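Side-chain contacts in N-carbamoylsarcosine amidase related protein (Thermoplasma acidophilum, PDB 3EEF), which binds zinc and probably acts as an N-carbamoylsarcosine amidase, a hydrolase of the isochorismatase-like cysteine hydrolase family: residues V7-N12 with D121-H126; E13-R18 with M25-P30. All coordinates share one frame; numbering follows the deposited sequence.

Contact 1: V7-N12 with D121-H126; sequences VVDMVN and DICVRH
With CG1 turned anti to the backbone N (chi1 -174°), Val8 presents this methyl to Cys123, while Cys123 sets SG beside its own backbone N (chi1 -61°), which swings the sulfur to the Asp9 side. The apolar part is in van der Waals contact: Val8 CG1 lies 3.6 Å from Cys123 CB, and Val8 CB meets Val124 CG2 at 4.0 Å. On the polar side Asp9 OD2 comes within 3.2 Å of Cys123 SG and 3.5 Å of Cys123 CB, so one oxygen faces the whole CB-SG bond. The other oxygen, OD1, accepts a hydrogen bond from the backbone N of Asp50, a zinc ligand, which ties the carboxylate to the metal site; the Cys123 side chain is about 5 Å from the zinc ion. An aspartate after the first strand and a cysteine starting a helix fit the aspartate and cysteine of the Asp-Lys-Cys triad of this family, a role probable here. Strand 3-8 runs between strands 45-50 and 112-116 of the parallel sheet, with Val8 bonded through its backbone to Ile116 and Leu118. Helix 123-133 starts over the end of strand 3-8, and Val124 also packs on Phe157 of helix 153-161.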
ATOM      1  N   VAL A   7      -2.210  -9.666 -18.046  1.00 36.08           N
ATOM      2  CA  VAL A   7      -1.253  -9.890 -19.130  1.00 36.78           C
ATOM      3  C   VAL A   7      -0.014  -9.058 -18.874  1.00 37.95           C
ATOM      4  O   VAL A   7      -0.029  -7.823 -19.083  1.00 38.60           O
ATOM      5  CB  VAL A   7      -1.819  -9.499 -20.513  1.00 38.03           C
ATOM      6  CG1 VAL A   7      -0.852  -9.923 -21.563  1.00 34.32           C
ATOM      7  CG2 VAL A   7      -3.213 -10.148 -20.800  1.00 34.14           C
ATOM      8  N   VAL A   8       1.061  -9.718 -18.440  1.00 36.63           N
ATOM      9  CA  VAL A   8       2.250  -8.999 -17.938  1.00 38.71           C
ATOM     10  C   VAL A   8       3.338  -8.687 -19.006  1.00 39.61           C
ATOM     11  O   VAL A   8       3.912  -9.601 -19.564  1.00 40.04           O
ATOM     12  CB  VAL A   8       2.910  -9.765 -16.751  1.00 38.65           C
ATOM     13  CG1 VAL A   8       4.055  -8.916 -16.136  1.00 36.10           C
ATOM     14  CG2 VAL A   8       1.826 -10.164 -15.671  1.00 31.64           C
ATOM     15  N   ASP A   9       3.581  -7.400 -19.285  1.00 38.75           N
ATOM     16  CA  ASP A   9       4.736  -6.953 -20.101  1.00 41.88           C
ATOM     17  C   ASP A   9       4.866  -7.557 -21.495  1.00 42.92           C
ATOM     18  O   ASP A   9       5.986  -7.766 -22.000  1.00 43.45           O
ATOM     19  CB  ASP A   9       6.066  -7.147 -19.327  1.00 44.10           C
ATOM     20  CG  ASP A   9       6.301  -6.059 -18.273  1.00 50.72           C
ATOM     21  OD1 ASP A   9       5.937  -4.871 -18.506  1.00 52.53           O
ATOM     22  OD2 ASP A   9       6.858  -6.402 -17.204  1.00 63.72           O
HETATM   23  N   MSE A  10       3.746  -7.793 -22.159  1.00 42.91           N
HETATM   24  CA  MSE A  10       3.807  -8.268 -23.537  1.00 43.76           C
HETATM   25  C   MSE A  10       4.031  -7.048 -24.426  1.00 44.62           C
HETATM   26  O   MSE A  10       3.136  -6.643 -25.163  1.00 43.07           O
HETATM   27  CB  MSE A  10       2.530  -9.015 -23.927  1.00 44.68           C
HETATM   28  CG  MSE A  10       2.305 -10.334 -23.177  1.00 46.12           C
HETATM   29 SE   MSE A  10       3.594 -11.711 -23.621  1.00 64.96          SE
HETATM   30  CE  MSE A  10       2.841 -12.376 -25.309  1.00 63.83           C
ATOM     31  N   VAL A  11       5.225  -6.455 -24.325  1.00 43.16           N
ATOM     32  CA  VAL A  11       5.506  -5.178 -24.975  1.00 44.40           C
ATOM     33  C   VAL A  11       6.642  -5.342 -25.986  1.00 45.23           C
ATOM     34  O   VAL A  11       7.396  -6.303 -25.928  1.00 47.68           O
ATOM     35  CB  VAL A  11       5.807  -4.053 -23.931  1.00 42.63           C
ATOM     36  CG1 VAL A  11       4.621  -3.925 -22.966  1.00 42.45           C
ATOM     37  CG2 VAL A  11       7.106  -4.350 -23.146  1.00 38.38           C
ATOM     38  N   ASN A  12       6.716  -4.403 -26.921  1.00 46.31           N
ATOM     39  CA  ASN A  12       7.612  -4.473 -28.083  1.00 47.85           C
ATOM     40  C   ASN A  12       9.065  -4.742 -27.756  1.00 47.62           C
ATOM     41  O   ASN A  12       9.696  -5.550 -28.399  1.00 51.09           O
ATOM     42  CB  ASN A  12       7.498  -3.182 -28.909  1.00 46.30           C
ATOM     43  CG  ASN A  12       6.224  -3.143 -29.742  1.00 45.39           C
ATOM     44  OD1 ASN A  12       5.753  -4.177 -30.225  1.00 48.36           O
ATOM     45  ND2 ASN A  12       5.671  -1.957 -29.926  1.00 39.46           N
ATOM     46  N   ASP A 121      10.362 -15.525 -14.153  1.00 47.30           N
ATOM     47  CA  ASP A 121      11.387 -15.271 -13.141  1.00 47.72           C
ATOM     48  C   ASP A 121      11.227 -13.956 -12.410  1.00 44.46           C
ATOM     49  O   ASP A 121      11.595 -13.845 -11.233  1.00 42.70           O
ATOM     50  CB  ASP A 121      12.756 -15.252 -13.814  1.00 49.00           C
ATOM     51  CG  ASP A 121      13.381 -16.592 -13.854  1.00 60.34           C
ATOM     52  OD1 ASP A 121      12.670 -17.586 -13.567  1.00 67.31           O
ATOM     53  OD2 ASP A 121      14.587 -16.658 -14.157  1.00 63.20           O
ATOM     54  N   ILE A 122      10.759 -12.947 -13.141  1.00 41.53           N
ATOM     55  CA  ILE A 122      10.698 -11.602 -12.629  1.00 41.54           C
ATOM     56  C   ILE A 122       9.239 -11.115 -12.541  1.00 41.70           C
ATOM     57  O   ILE A 122       8.557 -11.377 -11.526  1.00 38.50           O
ATOM     58  CB  ILE A 122      11.576 -10.658 -13.451  1.00 42.60           C
ATOM     59  CG1 ILE A 122      13.023 -11.189 -13.528  1.00 48.66           C
ATOM     60  CG2 ILE A 122      11.585  -9.287 -12.839  1.00 41.91           C
ATOM     61  CD1 ILE A 122      13.916 -10.373 -14.502  1.00 48.18           C
ATOM     62  N   CYS A 123       8.731 -10.448 -13.576  1.00 37.16           N
ATOM     63  CA  CYS A 123       7.496  -9.681 -13.383  1.00 37.82           C
ATOM     64  C   CYS A 123       6.247 -10.551 -13.133  1.00 37.29           C
ATOM     65  O   CYS A 123       5.362 -10.161 -12.359  1.00 42.65           O
ATOM     66  CB  CYS A 123       7.264  -8.727 -14.556  1.00 39.32           C
ATOM     67  SG  CYS A 123       8.593  -7.466 -14.795  1.00 45.54           S
ATOM     68  N   VAL A 124       6.150 -11.703 -13.788  1.00 36.04           N
ATOM     69  CA  VAL A 124       4.994 -12.585 -13.627  1.00 36.57           C
ATOM     70  C   VAL A 124       4.979 -13.109 -12.196  1.00 36.30           C
ATOM     71  O   VAL A 124       3.950 -13.132 -11.528  1.00 36.79           O
ATOM     72  CB  VAL A 124       4.984 -13.765 -14.653  1.00 35.70           C
ATOM     73  CG1 VAL A 124       3.979 -14.818 -14.235  1.00 35.78           C
ATOM     74  CG2 VAL A 124       4.710 -13.252 -16.105  1.00 28.11           C
ATOM     75  N   ARG A 125       6.152 -13.484 -11.728  1.00 36.85           N
ATOM     76  CA  ARG A 125       6.308 -14.061 -10.422  1.00 37.88           C
ATOM     77  C   ARG A 125       6.020 -13.055  -9.311  1.00 37.11           C
ATOM     78  O   ARG A 125       5.385 -13.378  -8.281  1.00 36.24           O
ATOM     79  CB  ARG A 125       7.730 -14.601 -10.302  1.00 38.72           C
ATOM     80  CG  ARG A 125       7.951 -15.377  -9.043  1.00 46.93           C
ATOM     81  CD  ARG A 125       9.386 -15.778  -8.865  1.00 51.10           C
ATOM     82  NE  ARG A 125       9.859 -16.686  -9.905  1.00 46.58           N
ATOM     83  CZ  ARG A 125      10.930 -17.465  -9.775  1.00 42.80           C
ATOM     84  NH1 ARG A 125      11.627 -17.497  -8.647  1.00 52.28           N
ATOM     85  NH2 ARG A 125      11.271 -18.271 -10.766  1.00 44.98           N
ATOM     86  N   HIS A 126       6.534 -11.845  -9.513  1.00 36.57           N
ATOM     87  CA  HIS A 126       6.359 -10.747  -8.573  1.00 36.29           C
ATOM     88  C   HIS A 126       4.901 -10.325  -8.482  1.00 36.12           C
ATOM     89  O   HIS A 126       4.369 -10.114  -7.404  1.00 38.54           O
ATOM     90  CB  HIS A 126       7.290  -9.590  -8.939  1.00 36.10           C
ATOM     91  CG  HIS A 126       8.693  -9.805  -8.472  1.00 32.69           C
ATOM     92  ND1 HIS A 126       9.575 -10.620  -9.143  1.00 38.89           N
ATOM     93  CD2 HIS A 126       9.332  -9.403  -7.348  1.00 38.45           C
ATOM     94  CE1 HIS A 126      10.710 -10.679  -8.468  1.00 32.01           C
ATOM     95  NE2 HIS A 126      10.598  -9.936  -7.386  1.00 27.19           N
TER

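Contact 2: E13-R18 with M25-P30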
ATOM      1  N   GLU A  13       9.604  -4.082 -26.746  1.00 49.13           N
ATOM      2  CA  GLU A  13      11.019  -4.230 -26.486  1.00 51.47           C
ATOM      3  C   GLU A  13      11.380  -5.632 -26.045  1.00 49.58           C
ATOM      4  O   GLU A  13      12.495  -6.055 -26.287  1.00 46.42           O
ATOM      5  CB  GLU A  13      11.499  -3.218 -25.450  1.00 53.81           C
ATOM      6  CG  GLU A  13      12.991  -3.331 -25.095  1.00 57.81           C
ATOM      7  CD  GLU A  13      13.487  -2.115 -24.364  1.00 58.87           C
ATOM      8  OE1 GLU A  13      12.681  -1.191 -24.141  1.00 49.75           O
ATOM      9  OE2 GLU A  13      14.683  -2.080 -24.013  1.00 72.86           O
ATOM     10  N   PHE A  14      10.455  -6.348 -25.398  1.00 49.42           N
ATOM     11  CA  PHE A  14      10.754  -7.712 -24.943  1.00 49.28           C
ATOM     12  C   PHE A  14      10.373  -8.802 -25.955  1.00 49.62           C
ATOM     13  O   PHE A  14      10.798  -9.950 -25.795  1.00 48.35           O
ATOM     14  CB  PHE A  14      10.089  -8.008 -23.594  1.00 51.89           C
ATOM     15  CG  PHE A  14      10.655  -7.218 -22.430  1.00 52.18           C
ATOM     16  CD1 PHE A  14      11.980  -7.337 -22.072  1.00 62.93           C
ATOM     17  CD2 PHE A  14       9.834  -6.405 -21.665  1.00 57.74           C
ATOM     18  CE1 PHE A  14      12.494  -6.617 -20.989  1.00 68.31           C
ATOM     19  CE2 PHE A  14      10.329  -5.691 -20.576  1.00 65.72           C
ATOM     20  CZ  PHE A  14      11.658  -5.798 -20.238  1.00 68.33           C
ATOM     21  N   ILE A  15       9.590  -8.440 -26.979  1.00 49.50           N
ATOM     22  CA  ILE A  15       9.072  -9.388 -27.980  1.00 47.93           C
ATOM     23  C   ILE A  15       9.691  -9.121 -29.348  1.00 48.71           C
ATOM     24  O   ILE A  15      10.172 -10.045 -30.005  1.00 48.69           O
ATOM     25  CB  ILE A  15       7.526  -9.290 -28.133  1.00 47.78           C
ATOM     26  CG1 ILE A  15       6.802  -9.665 -26.832  1.00 49.72           C
ATOM     27  CG2 ILE A  15       7.014 -10.227 -29.239  1.00 40.50           C
ATOM     28  CD1 ILE A  15       7.059 -11.090 -26.367  1.00 51.21           C
ATOM     29  N   HIS A  16       9.660  -7.858 -29.769  1.00 48.03           N
ATOM     30  CA  HIS A  16      10.109  -7.452 -31.104  1.00 50.18           C
ATOM     31  C   HIS A  16      11.431  -6.711 -31.118  1.00 50.94           C
ATOM     32  O   HIS A  16      12.111  -6.751 -32.125  1.00 52.96           O
ATOM     33  CB  HIS A  16       9.056  -6.585 -31.822  1.00 49.03           C
ATOM     34  CG  HIS A  16       7.808  -7.330 -32.168  1.00 51.98           C
ATOM     35  ND1 HIS A  16       7.828  -8.506 -32.890  1.00 58.48           N
ATOM     36  CD2 HIS A  16       6.506  -7.089 -31.876  1.00 51.60           C
ATOM     37  CE1 HIS A  16       6.592  -8.951 -33.036  1.00 51.17           C
ATOM     38  NE2 HIS A  16       5.769  -8.109 -32.435  1.00 46.85           N
ATOM     39  N   GLY A  17      11.804  -6.046 -30.027  1.00 49.93           N
ATOM     40  CA  GLY A  17      12.932  -5.102 -30.072  1.00 48.49           C
ATOM     41  C   GLY A  17      14.182  -5.491 -29.312  1.00 46.86           C
ATOM     42  O   GLY A  17      14.625  -6.616 -29.367  1.00 47.05           O
ATOM     43  N   ARG A  18      14.730  -4.542 -28.563  1.00 47.08           N
ATOM     44  CA  ARG A  18      16.103  -4.619 -28.070  1.00 48.21           C
ATOM     45  C   ARG A  18      16.374  -5.853 -27.175  1.00 48.51           C
ATOM     46  O   ARG A  18      17.471  -6.419 -27.211  1.00 44.84           O
ATOM     47  CB  ARG A  18      16.430  -3.305 -27.346  1.00 49.89           C
ATOM     48  CG  ARG A  18      17.858  -3.149 -26.876  1.00 56.45           C
ATOM     49  CD  ARG A  18      18.072  -1.787 -26.207  1.00 57.25           C
ATOM     50  NE  ARG A  18      17.573  -1.765 -24.838  1.00 62.58           N
ATOM     51  CZ  ARG A  18      18.154  -2.379 -23.805  1.00 69.02           C
ATOM     52  NH1 ARG A  18      19.261  -3.081 -23.966  1.00 65.83           N
ATOM     53  NH2 ARG A  18      17.611  -2.296 -22.589  1.00 75.63           N
HETATM   54  N   MSE A  25       8.923 -14.655 -27.972  1.00 51.82           N
HETATM   55  CA  MSE A  25       8.122 -14.832 -29.213  1.00 52.83           C
HETATM   56  C   MSE A  25       7.205 -16.043 -29.110  1.00 47.79           C
HETATM   57  O   MSE A  25       6.071 -16.011 -29.577  1.00 44.78           O
HETATM   58  CB  MSE A  25       9.022 -14.989 -30.459  1.00 53.72           C
HETATM   59  CG  MSE A  25       9.336 -13.696 -31.216  1.00 69.41           C
HETATM   60 SE   MSE A  25      11.207 -13.609 -31.968  1.00100.77          SE
HETATM   61  CE  MSE A  25      11.193 -11.747 -32.629  1.00 87.42           C
ATOM     62  N   LYS A  26       7.700 -17.115 -28.507  1.00 45.20           N
ATOM     63  CA  LYS A  26       6.897 -18.322 -28.383  1.00 47.45           C
ATOM     64  C   LYS A  26       5.567 -18.069 -27.597  1.00 50.28           C
ATOM     65  O   LYS A  26       4.571 -18.765 -27.855  1.00 50.75           O
ATOM     66  CB  LYS A  26       7.731 -19.477 -27.791  1.00 45.94           C
ATOM     67  N   THR A  27       5.534 -17.059 -26.695  1.00 48.58           N
ATOM     68  CA  THR A  27       4.331 -16.799 -25.849  1.00 46.44           C
ATOM     69  C   THR A  27       3.163 -16.192 -26.599  1.00 46.37           C
ATOM     70  O   THR A  27       2.016 -16.308 -26.151  1.00 45.32           O
ATOM     71  CB  THR A  27       4.634 -15.880 -24.607  1.00 45.37           C
ATOM     72  OG1 THR A  27       5.009 -14.549 -25.033  1.00 40.53           O
ATOM     73  CG2 THR A  27       5.731 -16.501 -23.759  1.00 42.59           C
ATOM     74  N   VAL A  28       3.443 -15.559 -27.737  1.00 46.71           N
ATOM     75  CA  VAL A  28       2.425 -14.743 -28.402  1.00 49.05           C
ATOM     76  C   VAL A  28       1.171 -15.515 -28.843  1.00 51.26           C
ATOM     77  O   VAL A  28       0.059 -15.091 -28.536  1.00 52.90           O
ATOM     78  CB  VAL A  28       2.989 -13.997 -29.589  1.00 49.56           C
ATOM     79  CG1 VAL A  28       1.888 -13.193 -30.268  1.00 50.02           C
ATOM     80  CG2 VAL A  28       4.112 -13.094 -29.126  1.00 47.11           C
ATOM     81  N   GLY A  29       1.337 -16.629 -29.548  1.00 50.52           N
ATOM     82  CA  GLY A  29       0.185 -17.437 -29.960  1.00 50.50           C
ATOM     83  C   GLY A  29      -0.739 -17.809 -28.807  1.00 49.22           C
ATOM     84  O   GLY A  29      -1.901 -17.407 -28.782  1.00 47.82           O
ATOM     85  N   PRO A  30      -0.216 -18.563 -27.834  1.00 50.02           N
ATOM     86  CA  PRO A  30      -0.943 -18.901 -26.601  1.00 51.32           C
ATOM     87  C   PRO A  30      -1.573 -17.713 -25.862  1.00 50.86           C
ATOM     88  O   PRO A  30      -2.691 -17.833 -25.351  1.00 50.33           O
ATOM     89  CB  PRO A  30       0.126 -19.573 -25.738  1.00 51.36           C
ATOM     90  CG  PRO A  30       1.011 -20.259 -26.768  1.00 50.78           C
ATOM     91  CD  PRO A  30       1.078 -19.268 -27.917  1.00 49.62           C
TER
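The connection between helix 12-15 and helix 22-40, part of the beta-alpha-beta crossover from strand 3-8 to strand 45-50, is closed by Ile15 packing against Met25 and Val28. No hydrogen bond spans the two segments. The closest approach is instead a methyl on a carbonyl: CE of Met25, present as selenomethionine, reaches Ile15 O at 3.3 Å, with Met25 CG 3.9 Å from the same oxygen. The Met25 chain therefore runs alongside that carbonyl, bent at chi2 (143°), away from a staggered value. Ile15 uses its two branches differently. CG2, which lies anti to the backbone N because chi1 is -63°, meets Val28 CG2 at 4.1 Å, the two side chains crossing obliquely; the same CG2 also sits over the centre of the His16 ring, 3.9 Å above its plane, so this one methyl touches both the imidazole face and the valine. CD1 extends toward Thr27 and stops 4.2 Å from OG1, a hydroxyl already engaged with Ala24 O. Backbones are nearest at Ile15 and Met25, whose CA atoms are 5.7 Å apart. Thr27 also meets Met10, in the loop after strand 3-8, while His16 NE2 is hydrogen-bonded to Glu78; helix 22-40 carries on from here along the sheet, touching Val7 of strand 3-8 through Ile35.

In the fold
Contact 1 is core, its touching residues all buried and its centre about 4 Å from that of the chain; contact 2 lies about 13 Å from that centre, with Met25 exposed at its margin. The first joins segments more than 100 residues apart and places the Asp9 carboxylate beside the Cys123 sulfur, near the zinc; the second joins neighbouring helices by apolar side chains and a methyl on a backbone carbonyl, the side chain of Ile15 about 14 Å from the zinc ion. The chain runs directly from 7-12 into 13-18, and Asn12 O probably accepts a hydrogen bond from Gly17 N (2.7 Å). Met10, in the 7-12 segment, packs its CE 3.9 Å from Val28 CA, so helix 22-40 touches that segment as well.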